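Local structure of solute-binding protein (Thermoactinomyces vulgaris, 2ZYO) at residues A275-G280 against A341-K346; V262-L267 against N334-G339; G123-I128 against I319-E324. The protein binds maltodextrins, here maltotetraose, and probably takes part in their uptake as the solute-binding component of a sugar transporter. All coordinates share one frame; numbering follows the deposited sequence.

Contact 1: residues A275-G280 against A341-K346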
ATOM      1  N   ALA A 275      14.451  -0.960  -7.678  1.00 13.53           N
ATOM      2  CA  ALA A 275      13.322  -1.876  -7.566  1.00 12.80           C
ATOM      3  C   ALA A 275      12.022  -1.085  -7.478  1.00 12.92           C
ATOM      4  O   ALA A 275      11.961  -0.040  -6.820  1.00 14.53           O
ATOM      5  CB  ALA A 275      13.481  -2.786  -6.359  1.00 12.58           C
ATOM      6  N   GLN A 276      10.997  -1.582  -8.163  1.00 11.60           N
ATOM      7  CA  GLN A 276       9.688  -0.942  -8.188  1.00 12.93           C
ATOM      8  C   GLN A 276       8.687  -1.789  -7.425  1.00 11.86           C
ATOM      9  O   GLN A 276       8.310  -2.875  -7.868  1.00 13.35           O
ATOM     10  CB  GLN A 276       9.199  -0.750  -9.622  1.00 15.38           C
ATOM     11  CG  GLN A 276      10.065   0.138 -10.483  1.00 21.25           C
ATOM     12  CD  GLN A 276       9.553   0.217 -11.905  1.00 23.58           C
ATOM     13  OE1 GLN A 276       8.535   0.859 -12.179  1.00 25.24           O
ATOM     14  NE2 GLN A 276      10.257  -0.440 -12.824  1.00 23.76           N
ATOM     15  N   THR A 277       8.258  -1.278  -6.279  1.00 11.24           N
ATOM     16  CA  THR A 277       7.281  -1.960  -5.444  1.00 10.58           C
ATOM     17  C   THR A 277       5.917  -1.305  -5.606  1.00 10.48           C
ATOM     18  O   THR A 277       5.808  -0.192  -6.124  1.00 10.50           O
ATOM     19  CB  THR A 277       7.685  -1.888  -3.963  1.00 10.70           C
ATOM     20  OG1 THR A 277       7.968  -0.526  -3.615  1.00 11.66           O
ATOM     21  CG2 THR A 277       8.920  -2.728  -3.705  1.00 11.31           C
ATOM     22  N   PHE A 278       4.874  -2.005  -5.171  1.00 10.06           N
ATOM     23  CA  PHE A 278       3.573  -1.379  -5.003  1.00 10.05           C
ATOM     24  C   PHE A 278       3.646  -0.401  -3.837  1.00 10.59           C
ATOM     25  O   PHE A 278       4.333  -0.653  -2.844  1.00 11.23           O
ATOM     26  CB  PHE A 278       2.498  -2.422  -4.696  1.00  9.40           C
ATOM     27  CG  PHE A 278       1.976  -3.155  -5.900  1.00  8.22           C
ATOM     28  CD1 PHE A 278       1.645  -2.474  -7.071  1.00  8.82           C
ATOM     29  CD2 PHE A 278       1.768  -4.530  -5.845  1.00  8.25           C
ATOM     30  CE1 PHE A 278       1.140  -3.160  -8.176  1.00 10.52           C
ATOM     31  CE2 PHE A 278       1.264  -5.222  -6.944  1.00  9.60           C
ATOM     32  CZ  PHE A 278       0.947  -4.536  -8.108  1.00  9.43           C
ATOM     33  N   ILE A 279       2.946   0.720  -3.962  1.00  9.04           N
ATOM     34  CA  ILE A 279       2.701   1.574  -2.807  1.00  9.77           C
ATOM     35  C   ILE A 279       1.204   1.605  -2.504  1.00  9.71           C
ATOM     36  O   ILE A 279       0.374   1.520  -3.413  1.00 10.27           O
ATOM     37  CB  ILE A 279       3.279   3.008  -2.970  1.00 10.55           C
ATOM     38  CG1 ILE A 279       2.663   3.722  -4.176  1.00 12.82           C
ATOM     39  CG2 ILE A 279       4.807   2.961  -3.083  1.00 14.37           C
ATOM     40  CD1 ILE A 279       2.651   5.235  -4.059  1.00 17.40           C
ATOM     41  N   GLY A 280       0.874   1.682  -1.219  1.00  7.67           N
ATOM     42  CA  GLY A 280      -0.505   1.837  -0.775  1.00  7.41           C
ATOM     43  C   GLY A 280      -0.641   3.178  -0.087  1.00  9.07           C
ATOM     44  O   GLY A 280       0.185   3.533   0.753  1.00  9.69           O
ATOM     45  N   ALA A 341      10.531   4.747   3.276  1.00 12.39           N
ATOM     46  CA  ALA A 341      10.259   5.976   2.538  1.00 13.35           C
ATOM     47  C   ALA A 341      11.061   6.031   1.240  1.00 13.23           C
ATOM     48  O   ALA A 341      10.527   6.406   0.194  1.00 14.72           O
ATOM     49  CB  ALA A 341      10.547   7.192   3.404  1.00 13.11           C
ATOM     50  N   LYS A 342      12.336   5.647   1.316  1.00 14.30           N
ATOM     51  CA  LYS A 342      13.203   5.577   0.137  1.00 15.07           C
ATOM     52  C   LYS A 342      12.624   4.632  -0.912  1.00 15.42           C
ATOM     53  O   LYS A 342      12.547   4.979  -2.091  1.00 18.06           O
ATOM     54  CB  LYS A 342      14.619   5.131   0.515  1.00 17.08           C
ATOM     55  CG  LYS A 342      15.476   6.201   1.181  1.00 22.37           C
ATOM     56  CD  LYS A 342      16.934   5.770   1.285  1.00 24.92           C
ATOM     57  CE  LYS A 342      17.158   4.777   2.422  1.00 24.76           C
ATOM     58  NZ  LYS A 342      18.583   4.332   2.510  1.00 29.03           N
ATOM     59  N   GLN A 343      12.207   3.444  -0.475  1.00 14.35           N
ATOM     60  CA  GLN A 343      11.618   2.462  -1.380  1.00 12.19           C
ATOM     61  C   GLN A 343      10.274   2.935  -1.935  1.00 12.20           C
ATOM     62  O   GLN A 343       9.991   2.748  -3.122  1.00 12.88           O
ATOM     63  CB  GLN A 343      11.476   1.097  -0.697  1.00 11.70           C
ATOM     64  CG  GLN A 343      10.986  -0.017  -1.627  1.00  9.38           C
ATOM     65  CD  GLN A 343      11.859  -0.185  -2.859  1.00 10.15           C
ATOM     66  OE1 GLN A 343      13.063  -0.406  -2.753  1.00 11.76           O
ATOM     67  NE2 GLN A 343      11.252  -0.079  -4.036  1.00 11.70           N
ATOM     68  N   ALA A 344       9.464   3.562  -1.081  1.00 12.44           N
ATOM     69  CA  ALA A 344       8.160   4.083  -1.488  1.00 14.00           C
ATOM     70  C   ALA A 344       8.291   5.142  -2.580  1.00 14.39           C
ATOM     71  O   ALA A 344       7.405   5.272  -3.426  1.00 15.95           O
ATOM     72  CB  ALA A 344       7.407   4.644  -0.290  1.00 13.15           C
ATOM     73  N   SER A 345       9.402   5.880  -2.560  1.00 16.11           N
ATOM     74  CA  SER A 345       9.664   6.934  -3.546  1.00 17.84           C
ATOM     75  C   SER A 345      10.000   6.364  -4.926  1.00 19.50           C
ATOM     76  O   SER A 345      10.084   7.102  -5.912  1.00 21.67           O
ATOM     77  CB  SER A 345      10.790   7.857  -3.064  1.00 17.66           C
ATOM     78  OG  SER A 345      12.061   7.243  -3.194  1.00 19.92           O
ATOM     79  N   LYS A 346      10.188   5.049  -4.985  1.00 20.53           N
ATOM     80  CA  LYS A 346      10.543   4.366  -6.222  1.00 20.27           C
ATOM     81  C   LYS A 346       9.452   3.378  -6.642  1.00 19.20           C
ATOM     82  O   LYS A 346       9.634   2.588  -7.572  1.00 20.05           O
ATOM     83  CB  LYS A 346      11.903   3.677  -6.065  1.00 22.08           C
ATOM     84  CG  LYS A 346      13.064   4.659  -5.937  1.00 25.26           C
ATOM     85  CD  LYS A 346      14.255   4.043  -5.235  1.00 28.59           C
ATOM     86  CE  LYS A 346      15.341   5.079  -4.981  1.00 30.44           C
ATOM     87  NZ  LYS A 346      14.935   6.086  -3.959  1.00 33.16           N
TER
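The CA atoms of Q276 and K346 lie 5.7 Å apart, and further along the CA atoms of I279 and A344 are 6.2 Å apart. The arrangement is helix against sheet in a bacterial solute-binding protein fold. Residues 275-277 lead into strand 278-287, and helix 338-344 lies beside them.

Q343 does most of the polar work. Its first torsion puts CG anti to the backbone N (chi1 -175°), and a bend at the next bond swings the amide across to 275-280. NE2 donates to A275 O at 2.9 Å. The carbonyl oxygen lies in the plane of the amide group, but NE2 comes to it from above the carbonyl plane, 59° out. The same nitrogen makes a weak hydrogen bond of 3.3 Å to T277 OG1. At its other end, OE1 of Q343 accepts from L267 N. Bonds at both ends of this buried amide leave it little freedom to rotate. T277 crosses the Q343 chain obliquely, with its methyl CG2 beside NE2. Its hydroxyl has a second partner in S130 OG on strand 120-136, which ties the pair into the sheet.

The remaining contacts are apolar or weakly polar. I279 turns its CG2 branch to the helix, where I279 CG2 lies 4.2 Å from A344 CB and also meets A344 O. K346 contributes its backbone. Its O receives a CA-H...O contact from Q276 CA at 3.6 Å, with an angle of 156° at the hydrogen. The K346 side chain leads away from 275-280 and curls back over its own segment. There K342 O takes two hydrogen bonds from opposite faces of its plane, one from S345 OG at 2.6 Å and one from K346 NZ at 3.2 Å.

Contact 2: residues V262-L267 against N334-G339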
ATOM      1  N   VAL A 262      16.034  -4.078  14.491  1.00 12.45           N
ATOM      2  CA  VAL A 262      15.576  -4.028  13.105  1.00 12.13           C
ATOM      3  C   VAL A 262      16.254  -2.927  12.294  1.00 11.30           C
ATOM      4  O   VAL A 262      16.340  -1.777  12.729  1.00 12.49           O
ATOM      5  CB  VAL A 262      14.032  -3.838  13.045  1.00 12.73           C
ATOM      6  CG1 VAL A 262      13.544  -3.733  11.613  1.00 14.38           C
ATOM      7  CG2 VAL A 262      13.315  -4.976  13.766  1.00 14.34           C
ATOM      8  N   GLY A 263      16.741  -3.302  11.115  1.00 11.15           N
ATOM      9  CA  GLY A 263      17.173  -2.340  10.109  1.00 11.09           C
ATOM     10  C   GLY A 263      16.238  -2.412   8.917  1.00 10.33           C
ATOM     11  O   GLY A 263      15.606  -3.445   8.683  1.00 10.54           O
ATOM     12  N   VAL A 264      16.134  -1.313   8.173  1.00  9.47           N
ATOM     13  CA  VAL A 264      15.317  -1.270   6.957  1.00 10.58           C
ATOM     14  C   VAL A 264      16.054  -0.543   5.835  1.00 11.37           C
ATOM     15  O   VAL A 264      16.516   0.587   6.011  1.00 13.51           O
ATOM     16  CB  VAL A 264      13.934  -0.595   7.187  1.00 11.15           C
ATOM     17  CG1 VAL A 264      13.074  -0.690   5.929  1.00 10.12           C
ATOM     18  CG2 VAL A 264      13.203  -1.224   8.369  1.00 10.10           C
ATOM     19  N   ALA A 265      16.151  -1.199   4.684  1.00  9.04           N
ATOM     20  CA  ALA A 265      16.785  -0.616   3.506  1.00  8.55           C
ATOM     21  C   ALA A 265      15.897  -0.807   2.281  1.00  8.68           C
ATOM     22  O   ALA A 265      15.057  -1.709   2.264  1.00  8.59           O
ATOM     23  CB  ALA A 265      18.153  -1.253   3.281  1.00  9.34           C
ATOM     24  N   PRO A 266      16.075   0.039   1.245  1.00  9.55           N
ATOM     25  CA  PRO A 266      15.349  -0.217   0.002  1.00 10.11           C
ATOM     26  C   PRO A 266      15.792  -1.551  -0.579  1.00 10.10           C
ATOM     27  O   PRO A 266      16.888  -2.024  -0.266  1.00 11.03           O
ATOM     28  CB  PRO A 266      15.804   0.914  -0.926  1.00 10.19           C
ATOM     29  CG  PRO A 266      16.405   1.938  -0.048  1.00 13.31           C
ATOM     30  CD  PRO A 266      16.933   1.233   1.154  1.00 10.00           C
ATOM     31  N   LEU A 267      14.947  -2.156  -1.408  1.00 10.36           N
ATOM     32  CA  LEU A 267      15.333  -3.375  -2.109  1.00 10.78           C
ATOM     33  C   LEU A 267      16.542  -3.094  -2.997  1.00 11.73           C
ATOM     34  O   LEU A 267      16.641  -2.009  -3.581  1.00 11.79           O
ATOM     35  CB  LEU A 267      14.172  -3.919  -2.943  1.00 10.56           C
ATOM     36  CG  LEU A 267      12.893  -4.326  -2.203  1.00 10.74           C
ATOM     37  CD1 LEU A 267      11.861  -4.838  -3.192  1.00 11.68           C
ATOM     38  CD2 LEU A 267      13.174  -5.372  -1.128  1.00 12.28           C
ATOM     39  N   ASN A 334      15.400   8.195  10.937  1.00 18.96           N
ATOM     40  CA  ASN A 334      14.751   7.114  11.672  1.00 19.39           C
ATOM     41  C   ASN A 334      15.075   5.764  11.025  1.00 19.91           C
ATOM     42  O   ASN A 334      14.680   5.516   9.882  1.00 18.64           O
ATOM     43  CB  ASN A 334      13.235   7.341  11.729  1.00 18.35           C
ATOM     44  CG  ASN A 334      12.527   6.389  12.685  1.00 19.99           C
ATOM     45  OD1 ASN A 334      12.873   5.211  12.792  1.00 19.77           O
ATOM     46  ND2 ASN A 334      11.518   6.898  13.373  1.00 18.69           N
ATOM     47  N   PRO A 335      15.790   4.886  11.758  1.00 21.02           N
ATOM     48  CA  PRO A 335      16.314   3.619  11.225  1.00 21.46           C
ATOM     49  C   PRO A 335      15.255   2.604  10.789  1.00 21.01           C
ATOM     50  O   PRO A 335      15.570   1.672  10.047  1.00 23.02           O
ATOM     51  CB  PRO A 335      17.127   3.056  12.397  1.00 21.84           C
ATOM     52  CG  PRO A 335      16.530   3.677  13.605  1.00 22.54           C
ATOM     53  CD  PRO A 335      16.151   5.062  13.178  1.00 21.86           C
ATOM     54  N   VAL A 336      14.019   2.769  11.248  1.00 20.89           N
ATOM     55  CA  VAL A 336      12.958   1.830  10.893  1.00 19.83           C
ATOM     56  C   VAL A 336      11.904   2.486   9.992  1.00 19.13           C
ATOM     57  O   VAL A 336      10.835   1.915   9.743  1.00 18.05           O
ATOM     58  CB  VAL A 336      12.308   1.183  12.144  1.00 22.36           C
ATOM     59  CG1 VAL A 336      11.762  -0.166  11.791  1.00 25.82           C
ATOM     60  CG2 VAL A 336      13.327   1.019  13.270  1.00 25.12           C
ATOM     61  N   VAL A 337      12.227   3.677   9.488  1.00 15.95           N
ATOM     62  CA  VAL A 337      11.309   4.447   8.645  1.00 15.55           C
ATOM     63  C   VAL A 337      11.963   4.850   7.316  1.00 14.48           C
ATOM     64  O   VAL A 337      11.357   4.704   6.250  1.00 13.58           O
ATOM     65  CB  VAL A 337      10.764   5.695   9.401  1.00 16.02           C
ATOM     66  CG1 VAL A 337      10.047   6.652   8.459  1.00 16.00           C
ATOM     67  CG2 VAL A 337       9.835   5.269  10.534  1.00 16.87           C
ATOM     68  N   ASN A 338      13.201   5.336   7.394  1.00 15.61           N
ATOM     69  CA  ASN A 338      13.931   5.865   6.237  1.00 15.69           C
ATOM     70  C   ASN A 338      13.938   4.935   5.019  1.00 14.90           C
ATOM     71  O   ASN A 338      13.671   5.375   3.899  1.00 13.83           O
ATOM     72  CB  ASN A 338      15.362   6.240   6.648  1.00 19.39           C
ATOM     73  CG  ASN A 338      16.122   6.981   5.558  1.00 23.64           C
ATOM     74  OD1 ASN A 338      15.605   7.909   4.933  1.00 25.41           O
ATOM     75  ND2 ASN A 338      17.371   6.588   5.345  1.00 24.87           N
ATOM     76  N   GLY A 339      14.230   3.654   5.248  1.00 14.53           N
ATOM     77  CA  GLY A 339      14.268   2.652   4.181  1.00 14.60           C
ATOM     78  C   GLY A 339      12.940   2.451   3.474  1.00 13.82           C
ATOM     79  O   GLY A 339      12.897   2.293   2.250  1.00 14.47           O
TER
HETATM   80  O   HOH W   1      17.701   1.028   9.011  1.00 19.93           O
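V264 and V336 hold this contact together, and V264 points its side chain at residues 334-339. At the root of that side chain, CB lies 4.0 Å from P335 O. One branch, CG1, is anti to the backbone N (chi1 -175°) and is directed at the start of helix 338-344, where it rests 4.0 Å from G339 CA. The other branch, CG2, meets V336 CG1 at 3.9 Å. The two valines cross at about a right angle.

V336 CG1 is shared. It also touches V262 CG1 at 4.0 Å, so one methyl sits against two residues of the strand. V262 and V336 both pack on I252 of helix 252-257 as well, which carries the apolar patch beyond the two segments. With an alanine in place of V264 both methyls are lost, and V336 CG1 and G339 CA would probably face a gap.

G339 and A265 come close by their backbones, with 4.2 Å between CA atoms. G339 CA makes a CA-H...O contact of 3.6 Å to V264 O. G339 has no side chain, which lets the two backbones come this close. No direct hydrogen bond joins the two segments. A water lies between them instead. It accepts from V264 N at 2.9 Å. It also lies unusually close to P335 O, at 2.5 Å, so that half of the bridge is less certain.

The approach to the helix is shaped by N334. Its OD1 accepts from V336 N, and its backbone O takes bonds from V337 N and N338 N, with V337 at the N-cap position. The whole is an Asx turn running into a helix start, packed against strand 262-265 of the mixed sheet in the periplasmic-binding-protein fold.

Contact 3: residues G123-I128 against I319-E324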
ATOM      1  N   GLY A 123      -9.036  12.864  -3.091  1.00  7.94           N
ATOM      2  CA  GLY A 123      -8.598  13.067  -1.719  1.00  6.62           C
ATOM      3  C   GLY A 123      -7.190  13.575  -1.536  1.00  7.27           C
ATOM      4  O   GLY A 123      -6.461  13.795  -2.505  1.00  8.64           O
ATOM      5  N   LEU A 124      -6.835  13.769  -0.269  1.00  7.01           N
ATOM      6  CA  LEU A 124      -5.495  14.163   0.134  1.00  6.85           C
ATOM      7  C   LEU A 124      -4.914  13.075   1.035  1.00  6.82           C
ATOM      8  O   LEU A 124      -5.643  12.481   1.837  1.00  8.00           O
ATOM      9  CB  LEU A 124      -5.515  15.531   0.829  1.00  8.48           C
ATOM     10  CG  LEU A 124      -5.975  16.720  -0.028  1.00  7.37           C
ATOM     11  CD1 LEU A 124      -6.004  17.996   0.801  1.00  9.38           C
ATOM     12  CD2 LEU A 124      -5.112  16.907  -1.277  1.00  8.20           C
ATOM     13  N   PRO A 125      -3.610  12.785   0.885  1.00  7.07           N
ATOM     14  CA  PRO A 125      -3.042  11.615   1.551  1.00  7.40           C
ATOM     15  C   PRO A 125      -2.619  11.828   3.000  1.00  8.17           C
ATOM     16  O   PRO A 125      -2.222  12.934   3.384  1.00  9.37           O
ATOM     17  CB  PRO A 125      -1.821  11.298   0.692  1.00  7.99           C
ATOM     18  CG  PRO A 125      -1.370  12.630   0.194  1.00  8.12           C
ATOM     19  CD  PRO A 125      -2.604  13.497   0.074  1.00  7.51           C
ATOM     20  N   LYS A 126      -2.701  10.751   3.779  1.00  8.54           N
ATOM     21  CA  LYS A 126      -2.300  10.732   5.182  1.00  8.10           C
ATOM     22  C   LYS A 126      -1.072   9.852   5.378  1.00  8.51           C
ATOM     23  O   LYS A 126      -0.198  10.165   6.188  1.00  9.67           O
ATOM     24  CB  LYS A 126      -3.427  10.171   6.053  1.00  9.02           C
ATOM     25  CG  LYS A 126      -4.759  10.900   5.944  1.00  8.97           C
ATOM     26  CD  LYS A 126      -5.934   9.993   6.327  1.00 10.48           C
ATOM     27  CE  LYS A 126      -5.947   9.662   7.816  1.00  9.80           C
ATOM     28  NZ  LYS A 126      -7.171   8.889   8.185  1.00 10.89           N
ATOM     29  N   ALA A 127      -1.026   8.745   4.640  1.00  8.14           N
ATOM     30  CA  ALA A 127      -0.010   7.717   4.847  1.00  7.88           C
ATOM     31  C   ALA A 127       0.358   7.004   3.554  1.00  8.16           C
ATOM     32  O   ALA A 127      -0.475   6.860   2.654  1.00  9.03           O
ATOM     33  CB  ALA A 127      -0.491   6.709   5.885  1.00  8.61           C
ATOM     34  N   ILE A 128       1.614   6.567   3.481  1.00  7.96           N
ATOM     35  CA  ILE A 128       2.106   5.749   2.377  1.00  8.99           C
ATOM     36  C   ILE A 128       2.829   4.531   2.949  1.00  9.02           C
ATOM     37  O   ILE A 128       3.497   4.622   3.983  1.00  9.00           O
ATOM     38  CB  ILE A 128       3.022   6.564   1.412  1.00  7.73           C
ATOM     39  CG1 ILE A 128       3.420   5.740   0.179  1.00 11.07           C
ATOM     40  CG2 ILE A 128       4.248   7.127   2.137  1.00  7.38           C
ATOM     41  CD1 ILE A 128       3.898   6.582  -0.983  1.00 13.58           C
ATOM     42  N   ILE A 319       4.251   6.815   7.595  1.00 10.51           N
ATOM     43  CA  ILE A 319       4.939   7.815   6.778  1.00  8.89           C
ATOM     44  C   ILE A 319       3.947   8.712   6.038  1.00  8.53           C
ATOM     45  O   ILE A 319       3.136   8.219   5.260  1.00  9.03           O
ATOM     46  CB  ILE A 319       5.896   7.147   5.759  1.00 11.10           C
ATOM     47  CG1 ILE A 319       6.935   6.295   6.489  1.00 13.05           C
ATOM     48  CG2 ILE A 319       6.580   8.202   4.886  1.00 12.22           C
ATOM     49  CD1 ILE A 319       7.665   5.313   5.595  1.00 15.19           C
ATOM     50  N   PRO A 320       4.011  10.036   6.280  1.00  9.01           N
ATOM     51  CA  PRO A 320       3.149  10.936   5.522  1.00  8.94           C
ATOM     52  C   PRO A 320       3.792  11.301   4.181  1.00  8.97           C
ATOM     53  O   PRO A 320       4.935  11.766   4.161  1.00  8.75           O
ATOM     54  CB  PRO A 320       3.041  12.166   6.429  1.00  9.57           C
ATOM     55  CG  PRO A 320       4.308  12.169   7.231  1.00 10.27           C
ATOM     56  CD  PRO A 320       4.860  10.757   7.247  1.00 11.36           C
ATOM     57  N   PRO A 321       3.077  11.082   3.061  1.00  9.47           N
ATOM     58  CA  PRO A 321       3.677  11.399   1.767  1.00 10.02           C
ATOM     59  C   PRO A 321       3.566  12.894   1.463  1.00  9.46           C
ATOM     60  O   PRO A 321       2.957  13.304   0.466  1.00 10.61           O
ATOM     61  CB  PRO A 321       2.869  10.548   0.788  1.00 11.08           C
ATOM     62  CG  PRO A 321       1.535  10.397   1.428  1.00  9.95           C
ATOM     63  CD  PRO A 321       1.711  10.539   2.920  1.00  9.86           C
ATOM     64  N   GLN A 322       4.161  13.683   2.350  1.00  8.67           N
ATOM     65  CA  GLN A 322       4.164  15.132   2.284  1.00  8.91           C
ATOM     66  C   GLN A 322       5.600  15.532   1.956  1.00  9.83           C
ATOM     67  O   GLN A 322       6.529  15.133   2.662  1.00 10.19           O
ATOM     68  CB  GLN A 322       3.727  15.690   3.644  1.00  8.98           C
ATOM     69  CG  GLN A 322       2.997  17.033   3.604  1.00  9.76           C
ATOM     70  CD  GLN A 322       3.922  18.246   3.630  1.00  9.87           C
ATOM     71  OE1 GLN A 322       3.456  19.380   3.562  1.00 11.88           O
ATOM     72  NE2 GLN A 322       5.228  18.013   3.724  1.00  8.97           N
ATOM     73  N   LYS A 323       5.775  16.306   0.884  1.00 10.35           N
ATOM     74  CA  LYS A 323       7.103  16.568   0.298  1.00 11.29           C
ATOM     75  C   LYS A 323       8.159  17.042   1.300  1.00 12.70           C
ATOM     76  O   LYS A 323       9.252  16.478   1.369  1.00 12.22           O
ATOM     77  CB  LYS A 323       7.008  17.549  -0.875  1.00 13.19           C
ATOM     78  CG  LYS A 323       6.381  16.970  -2.132  1.00 13.13           C
ATOM     79  CD  LYS A 323       6.514  17.944  -3.288  1.00 14.81           C
ATOM     80  CE  LYS A 323       5.929  17.385  -4.568  1.00 16.33           C
ATOM     81  NZ  LYS A 323       5.932  18.399  -5.653  1.00 18.97           N
ATOM     82  N   GLU A 324       7.829  18.078   2.068  1.00 12.41           N
ATOM     83  CA  GLU A 324       8.761  18.622   3.057  1.00 12.56           C
ATOM     84  C   GLU A 324       9.074  17.624   4.167  1.00 12.91           C
ATOM     85  O   GLU A 324      10.225  17.502   4.592  1.00 15.30           O
ATOM     86  CB  GLU A 324       8.227  19.921   3.661  1.00 13.55           C
ATOM     87  CG  GLU A 324       8.314  21.120   2.735  1.00 13.70           C
ATOM     88  CD  GLU A 324       8.202  22.427   3.488  1.00 14.04           C
ATOM     89  OE1 GLU A 324       9.177  22.807   4.165  1.00 18.30           O
ATOM     90  OE2 GLU A 324       7.138  23.073   3.409  1.00 14.73           O
TER
HETATM   91  O   HOH W   2       4.186   4.096   6.564  1.00 16.30           O
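I128 has CG1 anti to its backbone N (chi1 -174°), which leaves CG2 between the N and the carbonyl carbon; in I319, chi1 of -59° sets CG1 beside the N and leaves CG2 anti to it, and the CG2 methyls of I128 and I319 meet at 3.8 Å. The I128 methyl also touches P321 CB at 3.9 Å.

Strand 120-136 carries a classic beta bulge here, with K126 and A127 both facing K282 of strand 278-287. P321 is the centre of an inverse gamma turn, and its ring faces the strand. The P321 ring lies askew to the P125 ring, CG to P125 CB at 3.6 Å. Its CD lies over the bulge, near A127 N. K126 starts away from 319-324, and its NZ makes a salt bridge with E25.

Backbones meet as well. A127 CA and P320 CA make CA-H...O contacts to I319 O and K126 O. By likeness to maltose-binding protein, this stretch is probably part of the hinge region; E129, the next residue, lines the sugar pocket.

I128 N donates to I319 O at 2.9 Å, nearly in line with the carbonyl bond. A water closes the ring, donating to I128 O at 2.7 Å and accepting from I319 N.

Overall arrangement
All three contacts reach one mixed sheet. Contacts 1 and 2 share helix 338-344 and have centres about 12 Å apart. Besides the Q343 amide, L267 joins them: its CD1 packs on T277 CG2 and its CB on A275 CB, both at 3.7 Å. Contact 3 lies about 13 Å from contact 1, centre to centre. The two meet on neighbouring strands, I279 CD1 to I128 CD1 at 3.6 Å. Contacts 2 and 3 are about 18 Å apart between centres, yet V337 CG1 touches I319 CG1 at 3.7 Å. A bound glucose unit lies about 10 Å from the I279 side chain, and one lies about 11 Å from that of A127.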